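Local structure of manganese-dependent inorganic pyrophosphatase (2EB0) at residues B[109-114]-B[157-162]; B[115-120]-B[129-134]; B[144-149]-B[185-190]; B[150-155]-B[254-259]; B[197-202]-B[235-240]. The protein catalyses the manganese-dependent hydrolysis of diphosphate to two phosphates, as a family II inorganic pyrophosphatase built from a DHH and a DHHA2 domain. All coordinates share one frame; numbering follows the deposited sequence.

Contact 1: residues B[109-114]-B[157-162]; sequences TATVIA and TDLDKE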
# COMPACT_ATOMS: atom_id res chain seq x y z
N THR B 109 -10.76 9.64 -2.95
CA THR B 109 -10.79 8.31 -3.55
C THR B 109 -11.53 8.42 -4.89
O THR B 109 -11.22 7.70 -5.85
CB THR B 109 -11.52 7.32 -2.63
OG1 THR B 109 -10.85 7.28 -1.36
CG2 THR B 109 -11.52 5.93 -3.25
N ALA B 110 -12.50 9.33 -4.95
CA ALA B 110 -13.29 9.55 -6.16
C ALA B 110 -12.38 9.97 -7.32
O ALA B 110 -12.58 9.53 -8.45
CB ALA B 110 -14.36 10.61 -5.90
N THR B 111 -11.40 10.82 -7.03
CA THR B 111 -10.45 11.28 -8.04
C THR B 111 -9.71 10.09 -8.65
O THR B 111 -9.57 10.01 -9.87
CB THR B 111 -9.41 12.24 -7.42
OG1 THR B 111 -10.08 13.37 -6.88
CG2 THR B 111 -8.41 12.73 -8.48
N VAL B 112 -9.24 9.18 -7.80
CA VAL B 112 -8.53 8.00 -8.26
C VAL B 112 -9.38 7.16 -9.22
O VAL B 112 -8.91 6.71 -10.27
CB VAL B 112 -8.16 7.08 -7.08
CG1 VAL B 112 -7.41 5.85 -7.59
CG2 VAL B 112 -7.32 7.84 -6.08
N ILE B 113 -10.63 6.94 -8.84
CA ILE B 113 -11.55 6.15 -9.65
C ILE B 113 -11.86 6.82 -10.98
O ILE B 113 -11.90 6.15 -12.02
CB ILE B 113 -12.86 5.90 -8.87
CG1 ILE B 113 -12.57 5.07 -7.63
CG2 ILE B 113 -13.88 5.18 -9.76
CD1 ILE B 113 -13.77 4.84 -6.74
N ALA B 114 -12.08 8.13 -10.95
CA ALA B 114 -12.40 8.88 -12.15
C ALA B 114 -11.23 8.89 -13.13
O ALA B 114 -11.43 8.80 -14.35
CB ALA B 114 -12.78 10.32 -11.77
N THR B 157 -5.03 18.52 -5.67
CA THR B 157 -4.00 18.44 -6.69
C THR B 157 -4.66 18.82 -8.02
O THR B 157 -5.89 18.92 -8.11
CB THR B 157 -3.40 17.02 -6.81
OG1 THR B 157 -4.43 16.10 -7.18
CG2 THR B 157 -2.78 16.58 -5.49
N ASP B 158 -3.83 19.02 -9.04
CA ASP B 158 -4.32 19.40 -10.36
C ASP B 158 -5.26 18.32 -10.87
O ASP B 158 -6.26 18.62 -11.52
CB ASP B 158 -3.15 19.57 -11.34
CG ASP B 158 -2.33 20.82 -11.07
OD1 ASP B 158 -1.30 21.01 -11.75
OD2 ASP B 158 -2.71 21.62 -10.19
N LEU B 159 -4.94 17.07 -10.55
CA LEU B 159 -5.76 15.95 -10.98
C LEU B 159 -7.18 16.13 -10.45
O LEU B 159 -8.15 15.95 -11.18
CB LEU B 159 -5.17 14.63 -10.46
CG LEU B 159 -5.53 13.34 -11.22
CD1 LEU B 159 -5.10 12.11 -10.42
CD2 LEU B 159 -7.02 13.29 -11.48
N ASP B 160 -7.30 16.47 -9.17
CA ASP B 160 -8.61 16.68 -8.56
C ASP B 160 -9.43 17.68 -9.37
O ASP B 160 -10.60 17.45 -9.68
CB ASP B 160 -8.45 17.17 -7.11
CG ASP B 160 -7.80 16.12 -6.20
OD1 ASP B 160 -8.44 15.09 -5.88
OD2 ASP B 160 -6.63 16.32 -5.79
N LYS B 161 -8.82 18.80 -9.73
CA LYS B 161 -9.52 19.83 -10.49
C LYS B 161 -9.86 19.36 -11.89
O LYS B 161 -10.97 19.55 -12.37
CB LYS B 161 -8.67 21.10 -10.57
CG LYS B 161 -8.29 21.69 -9.22
CD LYS B 161 -7.81 23.11 -9.39
CE LYS B 161 -7.25 23.68 -8.10
NZ LYS B 161 -5.94 23.06 -7.74
N GLU B 162 -8.89 18.73 -12.55
CA GLU B 162 -9.06 18.22 -13.91
C GLU B 162 -10.22 17.23 -13.96
O GLU B 162 -11.06 17.26 -14.86
CB GLU B 162 -7.77 17.55 -14.36
CG GLU B 162 -7.84 16.90 -15.72
CD GLU B 162 -6.57 16.15 -16.07
OE1 GLU B 162 -6.52 15.53 -17.16
OE2 GLU B 162 -5.61 16.18 -15.26

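Contact 2: residues B[115-120]-B[129-134]; sequences ELYFKD and KKELKP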
# COMPACT_ATOMS: atom_id res chain seq x y z
N GLU B 115 -10.02 9.00 -12.60
CA GLU B 115 -8.86 9.03 -13.47
C GLU B 115 -8.73 7.69 -14.18
O GLU B 115 -8.34 7.63 -15.35
CB GLU B 115 -7.58 9.32 -12.70
CG GLU B 115 -6.34 9.16 -13.55
CD GLU B 115 -5.07 9.51 -12.81
OE1 GLU B 115 -4.91 9.06 -11.66
OE2 GLU B 115 -4.23 10.24 -13.39
N LEU B 116 -9.05 6.62 -13.48
CA LEU B 116 -8.99 5.31 -14.10
C LEU B 116 -10.07 5.23 -15.17
O LEU B 116 -9.86 4.67 -16.26
CB LEU B 116 -9.21 4.20 -13.08
CG LEU B 116 -8.04 3.96 -12.13
CD1 LEU B 116 -8.38 2.77 -11.24
CD2 LEU B 116 -6.78 3.68 -12.95
N TYR B 117 -11.22 5.80 -14.85
CA TYR B 117 -12.33 5.77 -15.78
C TYR B 117 -12.06 6.46 -17.11
O TYR B 117 -12.21 5.86 -18.17
CB TYR B 117 -13.58 6.37 -15.16
CG TYR B 117 -14.70 6.49 -16.14
CD1 TYR B 117 -15.02 7.73 -16.70
CD2 TYR B 117 -15.42 5.38 -16.54
CE1 TYR B 117 -16.03 7.85 -17.64
CE2 TYR B 117 -16.42 5.48 -17.49
CZ TYR B 117 -16.72 6.71 -18.03
OH TYR B 117 -17.72 6.82 -18.97
N PHE B 118 -11.66 7.72 -17.05
CA PHE B 118 -11.40 8.47 -18.27
C PHE B 118 -10.23 7.96 -19.08
O PHE B 118 -10.19 8.14 -20.30
CB PHE B 118 -11.24 9.95 -17.94
CG PHE B 118 -12.52 10.61 -17.49
CD1 PHE B 118 -12.64 11.13 -16.20
CD2 PHE B 118 -13.61 10.71 -18.37
CE1 PHE B 118 -13.83 11.74 -15.79
CE2 PHE B 118 -14.79 11.31 -17.97
CZ PHE B 118 -14.91 11.83 -16.67
N LYS B 119 -9.27 7.31 -18.43
CA LYS B 119 -8.13 6.75 -19.15
C LYS B 119 -8.53 5.41 -19.77
O LYS B 119 -7.71 4.74 -20.39
CB LYS B 119 -6.93 6.55 -18.23
CG LYS B 119 -6.30 7.85 -17.75
CD LYS B 119 -5.13 7.59 -16.82
CE LYS B 119 -4.02 6.85 -17.53
NZ LYS B 119 -3.49 7.65 -18.65
N ASP B 120 -9.80 5.02 -19.61
CA ASP B 120 -10.28 3.75 -20.14
C ASP B 120 -9.50 2.58 -19.55
O ASP B 120 -9.23 1.59 -20.23
CB ASP B 120 -10.15 3.73 -21.66
CG ASP B 120 -11.24 4.51 -22.36
OD1 ASP B 120 -12.39 4.05 -22.35
OD2 ASP B 120 -10.93 5.59 -22.91
N LYS B 129 -15.63 -1.89 -17.77
CA LYS B 129 -15.78 -0.93 -18.87
C LYS B 129 -17.19 -0.39 -19.11
O LYS B 129 -17.57 -0.10 -20.24
CB LYS B 129 -15.25 -1.54 -20.17
CG LYS B 129 -13.75 -1.79 -20.18
CD LYS B 129 -12.96 -0.48 -20.24
CE LYS B 129 -11.47 -0.71 -20.02
NZ LYS B 129 -10.89 -1.70 -20.98
N LYS B 130 -17.95 -0.23 -18.03
CA LYS B 130 -19.31 0.30 -18.13
C LYS B 130 -19.25 1.81 -18.34
O LYS B 130 -18.19 2.42 -18.19
CB LYS B 130 -20.06 -0.06 -16.85
CG LYS B 130 -20.00 -1.56 -16.56
CD LYS B 130 -20.52 -1.94 -15.19
CE LYS B 130 -22.02 -2.03 -15.15
NZ LYS B 130 -22.49 -2.52 -13.82
N GLU B 131 -20.36 2.42 -18.71
CA GLU B 131 -20.36 3.86 -18.94
C GLU B 131 -20.73 4.65 -17.69
O GLU B 131 -21.65 4.29 -16.96
CB GLU B 131 -21.32 4.23 -20.07
CG GLU B 131 -21.41 5.74 -20.29
CD GLU B 131 -22.41 6.13 -21.37
OE1 GLU B 131 -22.60 7.34 -21.57
OE2 GLU B 131 -22.99 5.23 -22.01
N LEU B 132 -20.02 5.74 -17.47
CA LEU B 132 -20.28 6.59 -16.31
C LEU B 132 -21.46 7.51 -16.61
O LEU B 132 -21.32 8.49 -17.33
CB LEU B 132 -19.07 7.46 -15.99
CG LEU B 132 -18.58 7.56 -14.54
CD1 LEU B 132 -17.96 8.94 -14.35
CD2 LEU B 132 -19.71 7.34 -13.56
N LYS B 133 -22.62 7.19 -16.05
CA LYS B 133 -23.80 8.00 -16.26
C LYS B 133 -23.70 9.30 -15.47
O LYS B 133 -22.90 9.42 -14.53
CB LYS B 133 -25.05 7.22 -15.84
CG LYS B 133 -25.35 6.03 -16.74
CD LYS B 133 -25.46 6.48 -18.18
CE LYS B 133 -25.52 5.31 -19.15
NZ LYS B 133 -25.76 5.79 -20.54
N PRO B 134 -24.50 10.31 -15.84
CA PRO B 134 -24.50 11.61 -15.17
C PRO B 134 -24.69 11.54 -13.66
O PRO B 134 -24.01 12.26 -12.91
CB PRO B 134 -25.62 12.36 -15.87
CG PRO B 134 -26.52 11.28 -16.32
CD PRO B 134 -25.56 10.26 -16.86
O HOH W 1 -19.21 8.80 -19.39

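Contact 3: residues B[144-149]-B[185-190]; sequences IISDTV and KAKSVV. With MN (manganese (II) ion), chain E.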
# COMPACT_ATOMS: atom_id res chain seq x y z
N ILE B 144 -15.27 14.65 -4.77
CA ILE B 144 -14.06 15.44 -4.95
C ILE B 144 -14.20 16.79 -4.24
O ILE B 144 -13.33 17.18 -3.46
CB ILE B 144 -13.74 15.65 -6.45
CG1 ILE B 144 -13.50 14.29 -7.12
CG2 ILE B 144 -12.51 16.52 -6.61
CD1 ILE B 144 -13.04 14.35 -8.56
N ILE B 145 -15.30 17.49 -4.51
CA ILE B 145 -15.54 18.78 -3.89
C ILE B 145 -15.57 18.65 -2.37
O ILE B 145 -15.01 19.48 -1.65
CB ILE B 145 -16.88 19.38 -4.35
CG1 ILE B 145 -16.75 19.84 -5.81
CG2 ILE B 145 -17.29 20.53 -3.42
CD1 ILE B 145 -18.08 20.16 -6.47
N SER B 146 -16.23 17.61 -1.88
CA SER B 146 -16.35 17.40 -0.45
C SER B 146 -15.01 17.15 0.21
O SER B 146 -14.67 17.80 1.19
CB SER B 146 -17.27 16.21 -0.17
OG SER B 146 -17.20 15.86 1.20
N ASP B 147 -14.25 16.22 -0.35
CA ASP B 147 -12.96 15.88 0.21
C ASP B 147 -11.91 16.99 0.17
O ASP B 147 -11.09 17.11 1.08
CB ASP B 147 -12.43 14.63 -0.48
CG ASP B 147 -12.33 13.45 0.46
OD1 ASP B 147 -13.23 13.29 1.32
OD2 ASP B 147 -11.36 12.69 0.35
N THR B 148 -11.94 17.80 -0.88
CA THR B 148 -10.97 18.87 -1.00
C THR B 148 -11.50 20.16 -0.39
O THR B 148 -10.78 21.14 -0.29
CB THR B 148 -10.62 19.14 -2.48
OG1 THR B 148 -11.79 19.50 -3.22
CG2 THR B 148 -10.00 17.90 -3.09
N VAL B 149 -12.76 20.14 0.06
CA VAL B 149 -13.37 21.34 0.63
C VAL B 149 -13.31 22.41 -0.45
O VAL B 149 -12.80 23.52 -0.24
CB VAL B 149 -12.60 21.84 1.88
CG1 VAL B 149 -13.42 22.92 2.58
CG2 VAL B 149 -12.31 20.67 2.82
N LYS B 185 -21.99 24.59 2.65
CA LYS B 185 -23.04 24.96 3.59
C LYS B 185 -23.59 23.69 4.26
O LYS B 185 -24.12 23.74 5.37
CB LYS B 185 -24.16 25.73 2.88
CG LYS B 185 -23.73 27.13 2.44
CD LYS B 185 -24.92 27.96 1.98
CE LYS B 185 -24.50 29.38 1.66
NZ LYS B 185 -25.67 30.28 1.43
N ALA B 186 -23.43 22.56 3.57
CA ALA B 186 -23.89 21.28 4.09
C ALA B 186 -22.98 20.81 5.23
O ALA B 186 -23.46 20.27 6.23
CB ALA B 186 -23.93 20.24 2.97
N LYS B 187 -21.68 21.01 5.08
CA LYS B 187 -20.75 20.61 6.14
C LYS B 187 -21.03 21.48 7.36
O LYS B 187 -21.03 21.00 8.49
CB LYS B 187 -19.30 20.83 5.69
CG LYS B 187 -18.84 19.90 4.58
CD LYS B 187 -17.36 20.10 4.29
CE LYS B 187 -16.78 18.95 3.47
NZ LYS B 187 -17.38 18.84 2.12
N SER B 188 -21.30 22.75 7.11
CA SER B 188 -21.56 23.71 8.18
C SER B 188 -22.76 23.37 9.08
O SER B 188 -22.72 23.66 10.27
CB SER B 188 -21.75 25.10 7.58
OG SER B 188 -20.66 25.44 6.74
N VAL B 189 -23.81 22.77 8.53
CA VAL B 189 -24.98 22.46 9.36
C VAL B 189 -24.62 21.55 10.54
O VAL B 189 -25.34 21.53 11.54
CB VAL B 189 -26.13 21.80 8.54
CG1 VAL B 189 -26.50 22.66 7.34
CG2 VAL B 189 -25.74 20.40 8.11
N VAL B 190 -23.52 20.81 10.42
CA VAL B 190 -23.10 19.92 11.49
C VAL B 190 -22.87 20.76 12.73
O VAL B 190 -23.06 20.29 13.86
CB VAL B 190 -21.78 19.19 11.15
CG1 VAL B 190 -21.42 18.22 12.26
CG2 VAL B 190 -21.93 18.43 9.83
MN MN E . -11.67 10.45 1.12

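Contact 4: residues B[150-155]-B[254-259]; sequences LFKSPT and TDIMKE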
# COMPACT_ATOMS: atom_id res chain seq x y z
N LEU B 150 -13.85 22.07 -1.61
CA LEU B 150 -13.87 22.95 -2.77
C LEU B 150 -12.47 23.40 -3.16
O LEU B 150 -12.20 24.58 -3.34
CB LEU B 150 -14.75 24.18 -2.49
CG LEU B 150 -15.72 24.58 -3.61
CD1 LEU B 150 -16.06 26.06 -3.47
CD2 LEU B 150 -15.10 24.34 -4.98
N PHE B 151 -11.57 22.43 -3.26
CA PHE B 151 -10.19 22.68 -3.66
C PHE B 151 -9.41 23.63 -2.75
O PHE B 151 -8.42 24.22 -3.17
CB PHE B 151 -10.18 23.21 -5.10
CG PHE B 151 -11.13 22.49 -6.01
CD1 PHE B 151 -12.22 23.15 -6.55
CD2 PHE B 151 -10.94 21.14 -6.31
CE1 PHE B 151 -13.12 22.48 -7.39
CE2 PHE B 151 -11.82 20.46 -7.14
CZ PHE B 151 -12.91 21.13 -7.68
N LYS B 152 -9.85 23.76 -1.51
CA LYS B 152 -9.17 24.64 -0.57
C LYS B 152 -8.12 23.86 0.22
O LYS B 152 -7.08 24.40 0.59
CB LYS B 152 -10.18 25.28 0.38
CG LYS B 152 -11.20 26.15 -0.33
CD LYS B 152 -12.16 26.81 0.63
CE LYS B 152 -13.04 27.80 -0.11
NZ LYS B 152 -13.89 28.61 0.80
N SER B 153 -8.40 22.59 0.47
CA SER B 153 -7.48 21.75 1.22
C SER B 153 -6.17 21.51 0.47
O SER B 153 -6.14 21.44 -0.76
CB SER B 153 -8.13 20.41 1.53
OG SER B 153 -7.17 19.51 2.05
N PRO B 154 -5.05 21.39 1.21
CA PRO B 154 -3.76 21.16 0.57
C PRO B 154 -3.62 19.78 -0.08
O PRO B 154 -2.61 19.50 -0.72
CB PRO B 154 -2.76 21.41 1.70
CG PRO B 154 -3.53 21.06 2.92
CD PRO B 154 -4.88 21.67 2.64
N THR B 155 -4.62 18.92 0.09
CA THR B 155 -4.58 17.61 -0.54
C THR B 155 -4.99 17.80 -2.00
O THR B 155 -4.75 16.94 -2.85
CB THR B 155 -5.58 16.63 0.08
OG1 THR B 155 -6.88 17.23 0.11
CG2 THR B 155 -5.13 16.23 1.48
N THR B 254 -12.48 23.16 12.10
CA THR B 254 -11.95 23.74 10.87
C THR B 254 -12.74 24.93 10.30
O THR B 254 -13.92 24.83 9.96
CB THR B 254 -11.79 22.63 9.80
OG1 THR B 254 -10.88 21.65 10.29
CG2 THR B 254 -11.28 23.19 8.49
N ASP B 255 -12.06 26.07 10.23
CA ASP B 255 -12.65 27.29 9.71
C ASP B 255 -12.42 27.29 8.20
O ASP B 255 -11.33 27.60 7.73
CB ASP B 255 -11.98 28.49 10.36
CG ASP B 255 -12.59 29.80 9.95
OD1 ASP B 255 -12.97 30.56 10.86
OD2 ASP B 255 -12.70 30.06 8.73
N ILE B 256 -13.45 26.94 7.45
CA ILE B 256 -13.32 26.88 6.00
C ILE B 256 -12.82 28.17 5.36
O ILE B 256 -12.00 28.12 4.46
CB ILE B 256 -14.66 26.45 5.36
CG1 ILE B 256 -14.97 25.00 5.76
CG2 ILE B 256 -14.58 26.57 3.83
CD1 ILE B 256 -16.36 24.55 5.41
N MET B 257 -13.28 29.32 5.83
CA MET B 257 -12.82 30.58 5.23
C MET B 257 -11.39 30.95 5.62
O MET B 257 -10.61 31.35 4.77
CB MET B 257 -13.79 31.71 5.58
CG MET B 257 -15.23 31.46 5.11
SD MET B 257 -15.36 30.75 3.43
CE MET B 257 -15.12 32.23 2.43
N LYS B 258 -11.03 30.81 6.89
CA LYS B 258 -9.66 31.12 7.31
C LYS B 258 -8.72 29.97 6.97
O LYS B 258 -7.51 30.06 7.17
CB LYS B 258 -9.60 31.41 8.81
CG LYS B 258 -9.82 32.86 9.17
CD LYS B 258 -9.74 33.10 10.67
CE LYS B 258 -10.93 32.47 11.39
NZ LYS B 258 -12.25 33.00 10.91
N GLU B 259 -9.28 28.88 6.47
CA GLU B 259 -8.47 27.72 6.11
C GLU B 259 -7.49 27.37 7.22
O GLU B 259 -6.28 27.28 7.01
CB GLU B 259 -7.74 28.00 4.79
CG GLU B 259 -8.66 27.85 3.58
CD GLU B 259 -8.13 28.51 2.32
OE1 GLU B 259 -6.92 28.43 2.05
OE2 GLU B 259 -8.95 29.11 1.57
O HOH W 2 -11.72 29.87 1.83

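Contact 5: residues B[197-202]-B[235-240]; sequences EIINMD and KLLEEK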
# COMPACT_ATOMS: atom_id res chain seq x y z
N GLU B 197 -23.41 14.78 18.58
CA GLU B 197 -23.51 14.52 17.14
C GLU B 197 -22.31 15.07 16.37
O GLU B 197 -21.80 14.45 15.43
CB GLU B 197 -24.80 15.12 16.59
CG GLU B 197 -26.07 14.55 17.22
CD GLU B 197 -27.31 15.32 16.82
OE1 GLU B 197 -27.45 16.50 17.22
OE2 GLU B 197 -28.15 14.76 16.09
N ILE B 198 -21.86 16.25 16.77
CA ILE B 198 -20.72 16.90 16.14
C ILE B 198 -19.46 16.07 16.34
O ILE B 198 -18.61 15.98 15.45
CB ILE B 198 -20.50 18.30 16.73
CG1 ILE B 198 -21.68 19.20 16.36
CG2 ILE B 198 -19.19 18.88 16.24
CD1 ILE B 198 -21.65 20.54 17.02
N ILE B 199 -19.34 15.46 17.50
CA ILE B 199 -18.19 14.65 17.82
C ILE B 199 -18.12 13.36 17.01
O ILE B 199 -17.07 13.02 16.47
CB ILE B 199 -18.17 14.30 19.33
CG1 ILE B 199 -17.66 15.51 20.11
CG2 ILE B 199 -17.32 13.06 19.58
CD1 ILE B 199 -17.76 15.35 21.60
N ASN B 200 -19.24 12.66 16.92
CA ASN B 200 -19.27 11.40 16.20
C ASN B 200 -19.41 11.49 14.69
O ASN B 200 -19.10 10.54 13.98
CB ASN B 200 -20.39 10.52 16.76
CG ASN B 200 -20.15 10.13 18.21
OD1 ASN B 200 -19.03 9.79 18.61
ND2 ASN B 200 -21.21 10.17 19.01
N MET B 201 -19.88 12.63 14.20
CA MET B 201 -20.08 12.79 12.77
C MET B 201 -18.87 12.43 11.92
O MET B 201 -19.00 11.76 10.90
CB MET B 201 -20.52 14.22 12.45
CG MET B 201 -21.10 14.39 11.06
SD MET B 201 -22.60 13.38 10.81
CE MET B 201 -23.81 14.39 11.65
N ASP B 202 -17.69 12.87 12.33
CA ASP B 202 -16.49 12.59 11.55
C ASP B 202 -15.27 12.28 12.41
O ASP B 202 -14.21 12.87 12.25
CB ASP B 202 -16.20 13.79 10.63
CG ASP B 202 -15.01 13.57 9.73
OD1 ASP B 202 -14.86 12.45 9.18
OD2 ASP B 202 -14.22 14.52 9.55
N LYS B 235 -15.76 18.53 27.27
CA LYS B 235 -16.14 17.66 28.37
C LYS B 235 -16.42 16.26 27.83
O LYS B 235 -15.89 15.26 28.34
CB LYS B 235 -17.39 18.19 29.09
CG LYS B 235 -17.79 17.37 30.30
CD LYS B 235 -19.09 17.86 30.94
CE LYS B 235 -18.95 19.24 31.54
NZ LYS B 235 -20.23 19.69 32.17
N LEU B 236 -17.25 16.18 26.78
CA LEU B 236 -17.57 14.90 26.18
C LEU B 236 -16.31 14.19 25.68
O LEU B 236 -16.18 12.97 25.82
CB LEU B 236 -18.58 15.07 25.04
CG LEU B 236 -20.02 15.46 25.45
CD1 LEU B 236 -20.88 15.65 24.22
CD2 LEU B 236 -20.62 14.38 26.33
N LEU B 237 -15.37 14.94 25.12
CA LEU B 237 -14.15 14.33 24.63
C LEU B 237 -13.30 13.79 25.79
O LEU B 237 -12.55 12.82 25.63
CB LEU B 237 -13.35 15.33 23.79
CG LEU B 237 -13.98 15.79 22.46
CD1 LEU B 237 -13.02 16.73 21.74
CD2 LEU B 237 -14.29 14.60 21.56
N GLU B 238 -13.41 14.42 26.95
CA GLU B 238 -12.66 13.99 28.12
C GLU B 238 -13.21 12.66 28.60
O GLU B 238 -12.46 11.79 29.04
CB GLU B 238 -12.77 15.02 29.25
CG GLU B 238 -11.97 16.29 29.00
CD GLU B 238 -11.99 17.24 30.18
OE1 GLU B 238 -13.08 17.75 30.52
OE2 GLU B 238 -10.92 17.50 30.76
N GLU B 239 -14.53 12.51 28.49
CA GLU B 239 -15.22 11.29 28.88
C GLU B 239 -14.91 10.17 27.90
O GLU B 239 -14.67 9.04 28.29
CB GLU B 239 -16.73 11.53 28.91
CG GLU B 239 -17.20 12.40 30.07
CD GLU B 239 -17.06 11.70 31.41
OE1 GLU B 239 -17.36 12.34 32.44
OE2 GLU B 239 -16.66 10.52 31.43
N LYS B 240 -14.92 10.51 26.61
CA LYS B 240 -14.64 9.54 25.56
C LYS B 240 -13.22 9.01 25.73
O LYS B 240 -12.96 7.82 25.55
CB LYS B 240 -14.78 10.20 24.19
CG LYS B 240 -14.55 9.26 23.02
CD LYS B 240 -14.81 9.97 21.69
CE LYS B 240 -14.62 9.02 20.51
NZ LYS B 240 -15.60 7.90 20.57
O HOH W 3 -18.10 8.87 20.99

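Contact 1: residues B[109-114]-B[157-162]
Thr111 of helix 109-118, in the DHH domain, meets Leu159 and Asp160 at the start of helix 158-171, and almost everything that passes between the two segments goes through this one threonine. Its CB already lies 3.4 Å from Asp160 OD1, and beyond it the side chain splits into a polar and an apolar branch. The hydroxyl, held beside its own backbone N (chi1 -60°), gives a hydrogen bond from OG1 to Asp160 OD1 at 2.6 Å, arriving on the anti side of that oxygen and 23° out of the carboxylate plane. The methyl goes the other way: CG2 presses against Leu159 CD2 at 3.4 Å, tighter than an ordinary carbon contact, the two side chains passing antiparallel. The second carboxylate oxygen is bonded within its own segment. Asp160 OD2 takes the N-cap residue Thr157 twice, its backbone N at 2.7 Å through the anti lone pair and its OG1 from above the plane, and Gly107 N adds a further bond. The Asp160 side chain is about 7 Å from those of the metal ligands His88 and Asp147. With both oxygens engaged, the buried carboxylate is fixed in its rotation, and these donors would be expected to stabilise its negative charge.

Contact 2: residues B[115-120]-B[129-134]
Tyr117 OH takes the backbone N-H of Leu132 in a nearly straight hydrogen bond, OH to N 3.0 Å with 165° at the hydrogen. A water lies 2.5 Å from the same Tyr117 OH and donates to Leu132 O, so the phenol oxygen is linked to the N-H directly and to the C=O of Leu132 through the water. The ring reaches the loop because CG stands anti to the backbone N (chi1 173°). Over one of its faces sits Leu132 CB, 3.6 Å from the ring centroid and displaced toward the hydroxyl end, a CH-pi contact, while Lys130 O lies in the ring plane at the edge, 3.6 Å from Tyr117 CE2. Farther along, the bent chain of Lys129 brings its CE to 3.2 Å from Asp120 O, where a Schellman motif finishes the helix. The contact thus fastens the C-terminal end of helix 109-118 to the loop leading into helix 134-148, both of the DHH domain. Leu132 also packs on Leu140 of that helix and on Leu167 of helix 158-171, and Lys119 forms a salt bridge with Asp123 of the second subunit.

Contact 3: residues B[144-149]-B[185-190]
Lys187 reaches across from helix 176-188 and sets its ammonium group against Ser146, near the end of helix 134-148. The lysine chain runs extended as far as CE and turns only at its last torsion (chi4 64°), which swings NZ onto the serine. There it donates to Ser146 O at 3.0 Å, coming at the side of the carbonyl with a C=O...N angle of 100°, and more weakly to Ser146 OG at 3.1 Å. The serine hydroxyl stands anti to its backbone N (chi1 170°), beside the carbonyl, so that one ammonium can touch both oxygens. Ser146 O has a second donor in Val149 N, part of the Schellman motif that closes the helix. Glu38 is the strongest polar partner of both side chains, salt-bridged to Lys187 and hydrogen-bonded to Ser146 OG. A methionine in place of Lys187 would probably leave the Glu38 carboxylate without its counter-charge and take the cross-link to Ser146 away. Next along the helix, Asp147 turns from the lysine and binds manganese through OD2 at 2.4 Å, alongside Asp13, Asp66 and His88. The contact adjoins the metal site, where the last turn of helix 134-148 meets helix 176-188; Lys187 and Val149 both pack on Glu219 of strand 211-220, and Ile144 faces helix 158-171.

Contact 4: residues B[150-155]-B[254-259]
Lys152, its side chain stretched straight from the 150-155 loop, reaches Ile256, Met257 and Glu259 in the turn after strand 248-255. The polar link is through water: one molecule accepts from Lys152 NZ at 2.7 Å. On its other side are Glu259 OE2, 2.9 Å from the water, and Ile256 O, which compete for its protons, so the pattern is not settled. The two charges themselves stay apart, Lys152 NZ and Glu259 OE2 being 5.0 Å from each other, and the glutamate instead crosses the lysine methylenes at about a right angle, with OE2 4.1 Å from Lys152 CD. Van der Waals contacts flank the ammonium end. Ile256 CG2 comes within 3.7 Å of Lys152 NZ and also touches CD, carbon to carbon, and Met257, bent at chi2 (-43°) and chi3 (-79°), folds its thioether back so that SD too lies 3.7 Å from NZ. Each segment is braced within itself. Ser153 OG and Thr155 OG1 share a hydrogen bond in the loop, while Asp255 OD2 accepts from Lys258 N at 2.6 Å, with 175° at the hydrogen. Leu184 of helix 176-188 packs on both Lys152 and Ile256. The Asp255 bond is an Asx motif, here set in the short connection between antiparallel strands 248-255 and 260-267 of the DHHA2 sheet, and Lys152 brings to it the loop that follows the metal ligand Asp147.

Contact 5: residues B[197-202]-B[235-240]
Helices 197-201 and 235-240 run at 53° to each other with their axes 11.0 Å apart, and the backbones come nearest at Ile199 and Leu237, whose CA atoms are 7.9 Å apart. Ile199 fills that space. With CG1 anti to the carbonyl carbon (chi1 -79°) and the chain extended beyond it, CD1 reaches the other helix between two leucines, 3.5 Å from Leu236 CB and 3.6 Å from Leu237 CD2. The same leucine methyl also lies 3.8 Å from Ile199 CG1, since Ile199 and Leu237 overlap along their lengths, pointing opposite ways. An alanine at Ile199 is likely to open a gap here and leave the Leu237 CD2 methyl without its main neighbour on the facing helix. Beside this, between the next residue, Asn200, and Lys240, about a turn beyond Leu237, a water accepts from Lys240 NZ at 2.7 Å and donates to Asn200 OD1 at 2.7 Å. Lys240 is held more strongly by a salt bridge to Glu244, and also makes a cation-pi contact with Phe203. Leu237 packs down on strands 248-255 and 260-267. The join is therefore mainly hydrophobic over the DHHA2 sheet, with a single water-mediated polar link beside it.

Contacts 1, 3 and 4 touch one another near the two-manganese site, contact 4 lying farthest from it. Contacts 3 and 4 have centres 10 Å apart and are joined where helix 134-148 gives way to the 150-155 loop, by a probable hydrogen bond from Leu150 N to Ile145 O, 2.8 Å. Contact 1 packs on contact 3 through Ile144, and its Thr111 side chain is about 9 Å from a manganese ion; Asp147 of contact 3 is itself a ligand. Contact 2 lies farther along helix 109-118, at the surface near the second subunit, its centre 13 Å from that of contact 1. Contact 5 lies in the DHHA2 domain and touches contact 3 where Val190 O meets Ile198 CG1 at 3.1 Å.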